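Local structure of tumor necrosis factor ligand superfamily member 13 (Mus musculus, 1U5X) at residues H5-I15 and L128-K139; E81-S89 and S100-L109. The protein acts as a homotrimeric cytokine that binds the receptors TACI and BCMA and plays a role in regulating tumor cell growth. One frame throughout, in Å; residues are numbered along the deposited sequence. Where two conformers were deposited one is given.

Interaction 1 of 2, residues H5-I15 and L128-K139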
loop_
_atom_site.group_PDB
_atom_site.type_symbol
_atom_site.label_atom_id
_atom_site.label_comp_id
_atom_site.label_asym_id
_atom_site.label_seq_id
_atom_site.Cartn_x
_atom_site.Cartn_y
_atom_site.Cartn_z
ATOM N N HIS A 5 -3.072 8.138 17.750
ATOM C CA HIS A 5 -1.814 7.489 17.409
ATOM C C HIS A 5 -0.677 8.481 17.134
ATOM O O HIS A 5 -0.904 9.539 16.577
ATOM C CB HIS A 5 -1.987 6.634 16.143
ATOM C CG HIS A 5 -2.900 5.466 16.321
ATOM N ND1 HIS A 5 -2.550 4.190 15.934
ATOM C CD2 HIS A 5 -4.147 5.374 16.839
ATOM C CE1 HIS A 5 -3.542 3.363 16.204
ATOM N NE2 HIS A 5 -4.519 4.054 16.763
ATOM N N SER A 6 0.550 8.100 17.473
ATOM C CA SER A 6 1.732 8.845 17.046
ATOM C C SER A 6 2.041 8.557 15.575
ATOM O O SER A 6 1.949 7.415 15.121
ATOM C CB SER A 6 2.924 8.441 17.891
ATOM O OG SER A 6 2.639 8.699 19.241
ATOM N N VAL A 7 2.414 9.593 14.832
ATOM C CA VAL A 7 2.639 9.457 13.401
ATOM C C VAL A 7 3.776 10.337 12.906
ATOM O O VAL A 7 4.141 11.338 13.553
ATOM C CB VAL A 7 1.353 9.736 12.546
ATOM C CG1 VAL A 7 0.103 9.004 13.128
ATOM C CG2 VAL A 7 1.082 11.176 12.421
ATOM N N LEU A 8 4.340 9.949 11.765
ATOM C CA LEU A 8 5.402 10.737 11.091
ATOM C C LEU A 8 5.311 10.510 9.606
ATOM O O LEU A 8 5.366 9.398 9.176
ATOM C CB LEU A 8 6.802 10.338 11.613
ATOM C CG LEU A 8 8.016 11.108 11.095
ATOM C CD1 LEU A 8 7.981 12.544 11.509
ATOM C CD2 LEU A 8 9.311 10.415 11.580
ATOM N N HIS A 9 5.150 11.578 8.821
ATOM C CA HIS A 9 5.130 11.491 7.374
ATOM C C HIS A 9 6.252 12.403 6.884
ATOM O O HIS A 9 6.306 13.578 7.226
ATOM C CB HIS A 9 3.784 11.911 6.787
ATOM C CG HIS A 9 3.667 11.701 5.312
ATOM N ND1 HIS A 9 3.321 10.480 4.752
ATOM C CD2 HIS A 9 3.838 12.560 4.276
ATOM C CE1 HIS A 9 3.247 10.623 3.435
ATOM N NE2 HIS A 9 3.563 11.870 3.122
ATOM N N LEU A 10 7.132 11.817 6.085
ATOM C CA LEU A 10 8.365 12.418 5.613
ATOM C C LEU A 10 8.411 12.450 4.093
ATOM O O LEU A 10 7.896 11.525 3.416
ATOM C CB LEU A 10 9.533 11.555 6.070
ATOM C CG LEU A 10 9.652 11.256 7.554
ATOM C CD1 LEU A 10 10.499 10.005 7.756
ATOM C CD2 LEU A 10 10.266 12.428 8.267
ATOM N N VAL A 11 9.018 13.506 3.572
ATOM C CA VAL A 11 9.190 13.676 2.136
ATOM C C VAL A 11 10.632 14.068 1.831
ATOM O O VAL A 11 11.394 14.403 2.743
ATOM C CB VAL A 11 8.204 14.729 1.589
ATOM C CG1 VAL A 11 6.766 14.285 1.871
ATOM C CG2 VAL A 11 8.483 16.091 2.160
ATOM N N PRO A 12 11.056 14.007 0.568
ATOM C CA PRO A 12 12.453 14.313 0.261
ATOM C C PRO A 12 12.855 15.786 0.410
ATOM O O PRO A 12 12.079 16.715 0.152
ATOM C CB PRO A 12 12.601 13.892 -1.201
ATOM C CG PRO A 12 11.432 12.943 -1.469
ATOM C CD PRO A 12 10.333 13.565 -0.633
ATOM N N VAL A 13 14.105 15.972 0.796
ATOM C CA VAL A 13 14.761 17.272 0.694
ATOM C C VAL A 13 15.756 17.245 -0.478
ATOM O O VAL A 13 15.893 18.216 -1.219
ATOM C CB VAL A 13 15.452 17.705 2.014
ATOM C CG1 VAL A 13 14.556 17.569 3.168
ATOM C CG2 VAL A 13 16.727 16.972 2.283
ATOM N N ASN A 14 16.465 16.131 -0.615
ATOM C CA ASN A 14 17.354 15.884 -1.749
ATOM C C ASN A 14 17.736 14.408 -1.808
ATOM O O ASN A 14 17.513 13.643 -0.870
ATOM C CB ASN A 14 18.609 16.781 -1.753
ATOM C CG ASN A 14 19.634 16.378 -0.717
ATOM O OD1 ASN A 14 19.345 16.359 0.463
ATOM N ND2 ASN A 14 20.859 16.096 -1.160
ATOM N N ILE A 15 18.311 14.023 -2.927
ATOM C CA ILE A 15 18.681 12.650 -3.184
ATOM C C ILE A 15 20.207 12.572 -3.215
ATOM O O ILE A 15 20.834 13.280 -4.004
ATOM C CB ILE A 15 18.048 12.251 -4.529
ATOM C CG1 ILE A 15 16.525 12.135 -4.361
ATOM C CG2 ILE A 15 18.634 10.953 -5.053
ATOM C CD1 ILE A 15 15.775 12.565 -5.563
ATOM N N LEU A 128 12.093 13.884 -6.352
ATOM C CA LEU A 128 12.041 14.630 -5.100
ATOM C C LEU A 128 10.605 14.983 -4.710
ATOM O O LEU A 128 10.379 15.534 -3.628
ATOM C CB LEU A 128 12.803 15.963 -5.210
ATOM C CG LEU A 128 14.326 15.997 -5.133
ATOM C CD1 LEU A 128 14.787 17.439 -5.200
ATOM C CD2 LEU A 128 14.772 15.322 -3.840
ATOM N N SER A 129 9.651 14.746 -5.602
ATOM C CA SER A 129 8.307 15.237 -5.371
ATOM C C SER A 129 7.756 14.597 -4.127
ATOM O O SER A 129 7.802 13.364 -4.017
ATOM C CB SER A 129 7.379 14.913 -6.536
ATOM O OG SER A 129 6.037 15.123 -6.155
ATOM N N PRO A 130 7.199 15.398 -3.210
ATOM C CA PRO A 130 6.615 14.859 -1.968
ATOM C C PRO A 130 5.376 14.002 -2.230
ATOM O O PRO A 130 5.011 13.132 -1.420
ATOM C CB PRO A 130 6.285 16.131 -1.156
ATOM C CG PRO A 130 6.088 17.191 -2.179
ATOM C CD PRO A 130 7.037 16.861 -3.301
ATOM N N HIS A 131 4.754 14.195 -3.392
ATOM C CA HIS A 131 3.551 13.411 -3.776
ATOM C C HIS A 131 3.916 12.058 -4.339
ATOM O O HIS A 131 3.081 11.166 -4.319
ATOM C CB HIS A 131 2.696 14.218 -4.786
ATOM C CG HIS A 131 2.587 15.646 -4.410
ATOM N ND1 HIS A 131 3.289 16.643 -5.054
ATOM C CD2 HIS A 131 1.927 16.243 -3.397
ATOM C CE1 HIS A 131 3.025 17.802 -4.480
ATOM N NE2 HIS A 131 2.205 17.587 -3.470
ATOM N N GLY A 132 5.173 11.889 -4.786
ATOM C CA GLY A 132 5.638 10.641 -5.373
ATOM C C GLY A 132 6.607 9.766 -4.580
ATOM O O GLY A 132 6.604 8.540 -4.724
ATOM N N THR A 133 7.419 10.391 -3.741
ATOM C CA THR A 133 8.401 9.699 -2.910
ATOM C C THR A 133 8.148 10.154 -1.476
ATOM O O THR A 133 8.174 11.334 -1.193
ATOM C CB THR A 133 9.805 10.074 -3.362
ATOM O OG1 THR A 133 9.982 9.632 -4.699
ATOM C CG2 THR A 133 10.864 9.358 -2.587
ATOM N N PHE A 134 7.860 9.206 -0.595
ATOM C CA PHE A 134 7.570 9.506 0.785
ATOM C C PHE A 134 7.774 8.297 1.678
ATOM O O PHE A 134 7.943 7.172 1.209
ATOM C CB PHE A 134 6.165 10.129 0.908
ATOM C CG PHE A 134 5.062 9.314 0.302
ATOM C CD1 PHE A 134 4.528 8.237 0.979
ATOM C CD2 PHE A 134 4.513 9.674 -0.925
ATOM C CE1 PHE A 134 3.491 7.492 0.426
ATOM C CE2 PHE A 134 3.485 8.926 -1.460
ATOM C CZ PHE A 134 2.967 7.883 -0.791
ATOM N N LEU A 135 7.800 8.565 2.973
ATOM C CA LEU A 135 8.095 7.564 3.978
ATOM C C LEU A 135 7.294 7.906 5.213
ATOM O O LEU A 135 7.285 9.052 5.666
ATOM C CB LEU A 135 9.587 7.589 4.334
ATOM C CG LEU A 135 10.022 6.612 5.458
ATOM C CD1 LEU A 135 9.851 5.166 5.042
ATOM C CD2 LEU A 135 11.496 6.900 5.834
ATOM N N GLY A 136 6.601 6.926 5.774
ATOM C CA GLY A 136 5.871 7.222 6.983
ATOM C C GLY A 136 5.663 6.097 7.966
ATOM O O GLY A 136 5.901 4.931 7.679
ATOM N N PHE A 137 5.222 6.500 9.160
ATOM C CA PHE A 137 5.101 5.654 10.347
ATOM C C PHE A 137 3.812 5.934 11.101
ATOM O O PHE A 137 3.461 7.095 11.305
ATOM C CB PHE A 137 6.240 5.951 11.363
ATOM C CG PHE A 137 7.651 5.732 10.833
ATOM C CD1 PHE A 137 8.218 6.619 9.941
ATOM C CD2 PHE A 137 8.410 4.653 11.254
ATOM C CE1 PHE A 137 9.478 6.414 9.468
ATOM C CE2 PHE A 137 9.687 4.467 10.788
ATOM C CZ PHE A 137 10.213 5.332 9.878
ATOM N N VAL A 138 3.154 4.893 11.619
ATOM C CA VAL A 138 2.064 5.046 12.557
ATOM C C VAL A 138 2.249 4.032 13.681
ATOM O O VAL A 138 2.236 2.809 13.446
ATOM C CB VAL A 138 0.696 4.724 11.923
ATOM C CG1 VAL A 138 -0.443 4.895 12.964
ATOM C CG2 VAL A 138 0.470 5.589 10.674
ATOM N N LYS A 139 2.397 4.530 14.895
ATOM C CA LYS A 139 2.454 3.658 16.040
ATOM C C LYS A 139 1.086 3.065 16.299
ATOM O O LYS A 139 0.059 3.786 16.355
ATOM C CB LYS A 139 2.980 4.390 17.266
ATOM C CG LYS A 139 3.323 3.450 18.409
ATOM C CD LYS A 139 3.982 4.220 19.532
ATOM C CE LYS A 139 3.697 3.611 20.899
ATOM N NZ LYS A 139 4.681 2.599 21.284
HETATM O O HOH W 1 3.048 12.927 0.436
#
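L8 and F137 hold each other by two backbone hydrogen bonds, L8 N to F137 O (3.0 Å) and F137 N to L8 O (2.9 Å). L10 and L135 form the next hydrogen-bonded antiparallel pair. L10 N meets L135 O at 2.8 Å. V7 and V138, then H9 and G136, are the non-hydrogen-bonded pairs. On the face of L8, L10, L135 and F137 the side chains are aliphatic and aromatic. L10 CD1 lies against L135 CD2 (3.8 Å) and also reaches the edge of the F137 ring near CE1. The other face carries V7, H9 and V138. The H9 ring swings toward F134 because CG is anti to the backbone N (chi1 -174°). Its CE1 sits 3.7 Å from F134 CD1. The two ring planes meet obliquely, at 35°. A water joins H9 NE2 to P130 O, and ND1 is hydrogen-bonded to Y56 OH. At one end, H5 ND1 gives a weak bond to K139 O, bent to 128°. At the other, P12 CD rests 3.2 Å from T133 O, and L128 CD2 presses tightly on I15 CD1. Outside, L38, A40 and V45 cover the L10 and F137 face. V106 and F107 of the second subunit meet the H9 face. This is the pairing of first and last strands in the jelly-roll sandwich of the TNF homology domain.

Interaction 2 of 2, residues E81-S89 and S100-L109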
loop_
_atom_site.group_PDB
_atom_site.type_symbol
_atom_site.label_atom_id
_atom_site.label_comp_id
_atom_site.label_asym_id
_atom_site.label_seq_id
_atom_site.Cartn_x
_atom_site.Cartn_y
_atom_site.Cartn_z
ATOM N N GLU A 81 18.558 -5.913 9.746
ATOM C CA GLU A 81 17.427 -6.727 9.303
ATOM C C GLU A 81 16.666 -6.003 8.212
ATOM O O GLU A 81 16.268 -4.886 8.418
ATOM C CB GLU A 81 16.488 -6.961 10.491
ATOM C CG GLU A 81 15.313 -7.885 10.242
ATOM C CD GLU A 81 14.388 -7.990 11.444
ATOM O OE1 GLU A 81 13.158 -7.764 11.287
ATOM O OE2 GLU A 81 14.896 -8.291 12.549
ATOM N N THR A 82 16.435 -6.639 7.064
ATOM C CA THR A 82 15.515 -6.048 6.096
ATOM C C THR A 82 14.092 -6.217 6.620
ATOM O O THR A 82 13.744 -7.285 7.122
ATOM C CB THR A 82 15.675 -6.731 4.726
ATOM O OG1 THR A 82 17.031 -6.606 4.267
ATOM C CG2 THR A 82 14.816 -6.077 3.672
ATOM N N LEU A 83 13.290 -5.169 6.509
ATOM C CA LEU A 83 11.887 -5.245 6.881
ATOM C C LEU A 83 11.021 -5.591 5.673
ATOM O O LEU A 83 10.272 -6.563 5.692
ATOM C CB LEU A 83 11.440 -3.968 7.547
ATOM C CG LEU A 83 12.190 -3.590 8.839
ATOM C CD1 LEU A 83 11.567 -2.335 9.441
ATOM C CD2 LEU A 83 12.205 -4.691 9.840
ATOM N N PHE A 84 11.111 -4.792 4.632
ATOM C CA PHE A 84 10.450 -5.114 3.391
ATOM C C PHE A 84 11.118 -4.428 2.219
ATOM O O PHE A 84 11.882 -3.490 2.391
ATOM C CB PHE A 84 8.980 -4.688 3.446
ATOM C CG PHE A 84 8.752 -3.229 3.665
ATOM C CD1 PHE A 84 8.675 -2.730 4.958
ATOM C CD2 PHE A 84 8.564 -2.346 2.608
ATOM C CE1 PHE A 84 8.418 -1.383 5.208
ATOM C CE2 PHE A 84 8.293 -0.988 2.843
ATOM C CZ PHE A 84 8.216 -0.509 4.154
ATOM N N ARG A 85 10.788 -4.876 1.018
ATOM C CA ARG A 85 11.273 -4.227 -0.209
ATOM C C ARG A 85 10.142 -4.117 -1.250
ATOM O O ARG A 85 9.174 -4.853 -1.214
ATOM C CB ARG A 85 12.525 -4.940 -0.724
ATOM C CG ARG A 85 12.269 -5.956 -1.819
ATOM C CD ARG A 85 13.401 -6.977 -2.110
ATOM N NE ARG A 85 14.766 -6.445 -2.161
ATOM C CZ ARG A 85 15.793 -6.870 -1.417
ATOM N NH1 ARG A 85 15.650 -7.830 -0.508
ATOM N NH2 ARG A 85 16.988 -6.325 -1.584
ATOM N N CYS A 86 10.283 -3.162 -2.147
ATOM C CA CYS A 86 9.402 -2.988 -3.283
ATOM C C CYS A 86 10.252 -3.196 -4.528
ATOM O O CYS A 86 11.405 -2.783 -4.533
ATOM C CB CYS A 86 8.830 -1.586 -3.223
ATOM S SG CYS A 86 7.528 -1.368 -4.408
ATOM N N ILE A 87 9.736 -3.879 -5.548
ATOM C CA ILE A 87 10.514 -4.117 -6.780
ATOM C C ILE A 87 9.664 -3.838 -8.025
ATOM O O ILE A 87 8.532 -4.289 -8.083
ATOM C CB ILE A 87 11.055 -5.585 -6.838
ATOM C CG1 ILE A 87 11.771 -5.975 -5.554
ATOM C CG2 ILE A 87 12.029 -5.727 -7.981
ATOM C CD1 ILE A 87 11.826 -7.435 -5.365
ATOM N N ARG A 88 10.217 -3.145 -9.030
ATOM C CA ARG A 88 9.491 -2.793 -10.260
ATOM C C ARG A 88 10.386 -2.861 -11.461
ATOM O O ARG A 88 11.377 -2.159 -11.486
ATOM C CB ARG A 88 9.002 -1.341 -10.229
ATOM C CG ARG A 88 7.875 -1.090 -9.333
ATOM C CD ARG A 88 6.527 -0.914 -10.008
ATOM N NE ARG A 88 5.508 -0.986 -8.980
ATOM C CZ ARG A 88 5.298 -2.029 -8.179
ATOM N NH1 ARG A 88 5.995 -3.154 -8.300
ATOM N NH2 ARG A 88 4.367 -1.948 -7.239
ATOM N N SER A 89 10.013 -3.644 -12.470
ATOM C CA SER A 89 10.674 -3.564 -13.771
ATOM C C SER A 89 10.277 -2.248 -14.455
ATOM O O SER A 89 9.143 -1.748 -14.298
ATOM C CB SER A 89 10.297 -4.752 -14.637
ATOM O OG SER A 89 10.697 -5.953 -14.010
ATOM N N SER A 100 5.830 4.312 -9.791
ATOM C CA SER A 100 5.923 4.391 -8.352
ATOM C C SER A 100 5.989 2.962 -7.810
ATOM O O SER A 100 5.426 2.027 -8.375
ATOM C CB SER A 100 4.734 5.185 -7.738
ATOM O OG SER A 100 3.479 4.658 -8.114
ATOM N N CYS A 101 6.712 2.792 -6.723
ATOM C CA CYS A 101 6.816 1.517 -6.047
ATOM C C CYS A 101 6.412 1.763 -4.613
ATOM O O CYS A 101 7.104 2.446 -3.884
ATOM C CB CYS A 101 8.251 1.000 -6.157
ATOM S SG CYS A 101 8.375 -0.774 -6.136
ATOM N N TYR A 102 5.271 1.210 -4.212
ATOM C CA TYR A 102 4.784 1.359 -2.830
ATOM C C TYR A 102 4.839 0.012 -2.108
ATOM O O TYR A 102 4.451 -1.017 -2.674
ATOM C CB TYR A 102 3.324 1.845 -2.854
ATOM C CG TYR A 102 2.691 2.047 -1.485
ATOM C CD1 TYR A 102 2.160 0.965 -0.773
ATOM C CD2 TYR A 102 2.665 3.302 -0.869
ATOM C CE1 TYR A 102 1.606 1.131 0.513
ATOM C CE2 TYR A 102 2.096 3.452 0.413
ATOM C CZ TYR A 102 1.565 2.400 1.075
ATOM O OH TYR A 102 0.989 2.460 2.339
ATOM N N SER A 103 5.286 0.025 -0.855
ATOM C CA SER A 103 5.142 -1.151 0.033
ATOM C C SER A 103 5.016 -0.687 1.456
ATOM O O SER A 103 5.312 0.474 1.782
ATOM C CB SER A 103 6.317 -2.129 -0.164
ATOM O OG SER A 103 6.152 -3.327 0.593
ATOM N N ALA A 104 4.510 -1.559 2.298
ATOM C CA ALA A 104 4.260 -1.205 3.694
ATOM C C ALA A 104 4.016 -2.474 4.498
ATOM O O ALA A 104 3.615 -3.510 3.966
ATOM C CB ALA A 104 3.033 -0.329 3.795
ATOM N N GLY A 105 4.268 -2.400 5.783
ATOM C CA GLY A 105 3.950 -3.485 6.686
ATOM C C GLY A 105 4.059 -3.106 8.132
ATOM O O GLY A 105 4.435 -1.973 8.437
ATOM N N VAL A 106 3.738 -4.059 9.007
ATOM C CA VAL A 106 3.708 -3.801 10.432
ATOM C C VAL A 106 4.851 -4.519 11.109
ATOM O O VAL A 106 5.007 -5.716 10.923
ATOM C CB VAL A 106 2.396 -4.229 11.066
ATOM C CG1 VAL A 106 2.416 -3.965 12.532
ATOM C CG2 VAL A 106 1.278 -3.444 10.459
ATOM N N PHE A 107 5.634 -3.761 11.888
ATOM C CA PHE A 107 6.862 -4.275 12.476
ATOM C C PHE A 107 7.083 -3.782 13.893
ATOM O O PHE A 107 6.711 -2.660 14.246
ATOM C CB PHE A 107 8.047 -3.841 11.617
ATOM C CG PHE A 107 7.937 -4.282 10.202
ATOM C CD1 PHE A 107 8.326 -5.553 9.845
ATOM C CD2 PHE A 107 7.409 -3.427 9.220
ATOM C CE1 PHE A 107 8.188 -5.986 8.541
ATOM C CE2 PHE A 107 7.292 -3.856 7.904
ATOM C CZ PHE A 107 7.691 -5.136 7.582
ATOM N N HIS A 108 7.680 -4.643 14.699
ATOM C CA HIS A 108 8.077 -4.313 16.056
ATOM C C HIS A 108 9.445 -3.655 15.950
ATOM O O HIS A 108 10.407 -4.272 15.469
ATOM C CB HIS A 108 8.217 -5.561 16.901
ATOM C CG HIS A 108 8.588 -5.288 18.329
ATOM N ND1 HIS A 108 7.701 -4.792 19.259
ATOM C CD2 HIS A 108 9.762 -5.440 18.979
ATOM C CE1 HIS A 108 8.306 -4.676 20.429
ATOM N NE2 HIS A 108 9.564 -5.057 20.287
ATOM N N LEU A 109 9.495 -2.395 16.378
ATOM C CA LEU A 109 10.703 -1.595 16.375
ATOM C C LEU A 109 11.076 -1.360 17.829
ATOM O O LEU A 109 10.209 -1.236 18.698
ATOM C CB LEU A 109 10.464 -0.261 15.619
ATOM C CG LEU A 109 9.929 -0.378 14.190
ATOM C CD1 LEU A 109 9.815 0.991 13.509
ATOM C CD2 LEU A 109 10.772 -1.275 13.360
HETATM O O HOH W 2 10.806 -6.351 13.097
#
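S100 O is gripped by two arginines. R88 NE of the same chain gives it a weak bond of 3.1 Å, bent to 131°. R88 NH1 of the second subunit gives it a hydrogen bond, and NH1 of this R88 does the same to S100 O of the third subunit. The R88 chain bends at chi2 (-104°), which folds its guanidinium over the disulfide. C101 SG lies 3.9 Å from the plane of that group, centred on it. The disulfide C86 SG to C101 SG (2.0 Å) ties the two segments covalently. Y102 N, beside C86 SG, is buried without a polar partner. Further along, F84 CD2 touches S103 OG at 3.3 Å, and that hydroxyl is hydrogen-bonded to Q58 of the third subunit. The F84 and F107 rings meet rim to rim, F84 CD1 to F107 CE2 3.4 Å, with planes only 13° apart. L83 CB sits over the face of F107, 3.9 Å from the ring centroid, in a CH-pi contact. A classic beta bulge opposite V72 puts L83 and F84 in succession on the side of 100-109. Strand 81-85 pairs with strand 71-75, whereas 100-109 pairs with strand 51-61, so the contact bridges the two layers of the sandwich.

Overall arrangement
Interaction 2 is nested along the chain inside the loop closed by interaction 1, and their centres lie about 14 Å apart. Strand 51-61 connects them: it pairs with strand 134-139 on one edge and with strand 99-109 on the other. Strands 7-16, 134-139, 51-61 and 99-109 therefore run side by side in one layer of the jelly roll. The two contacts also touch directly, F134 CE1 to Y102 CE2 at 4.3 Å. Interaction 1 joins neighbours within this layer, and interaction 2 ties the layer to strand 80-85 across the sandwich. Both contacts reach the second subunit, and interaction 2 lies mostly against the third, so these strands help build the trimer.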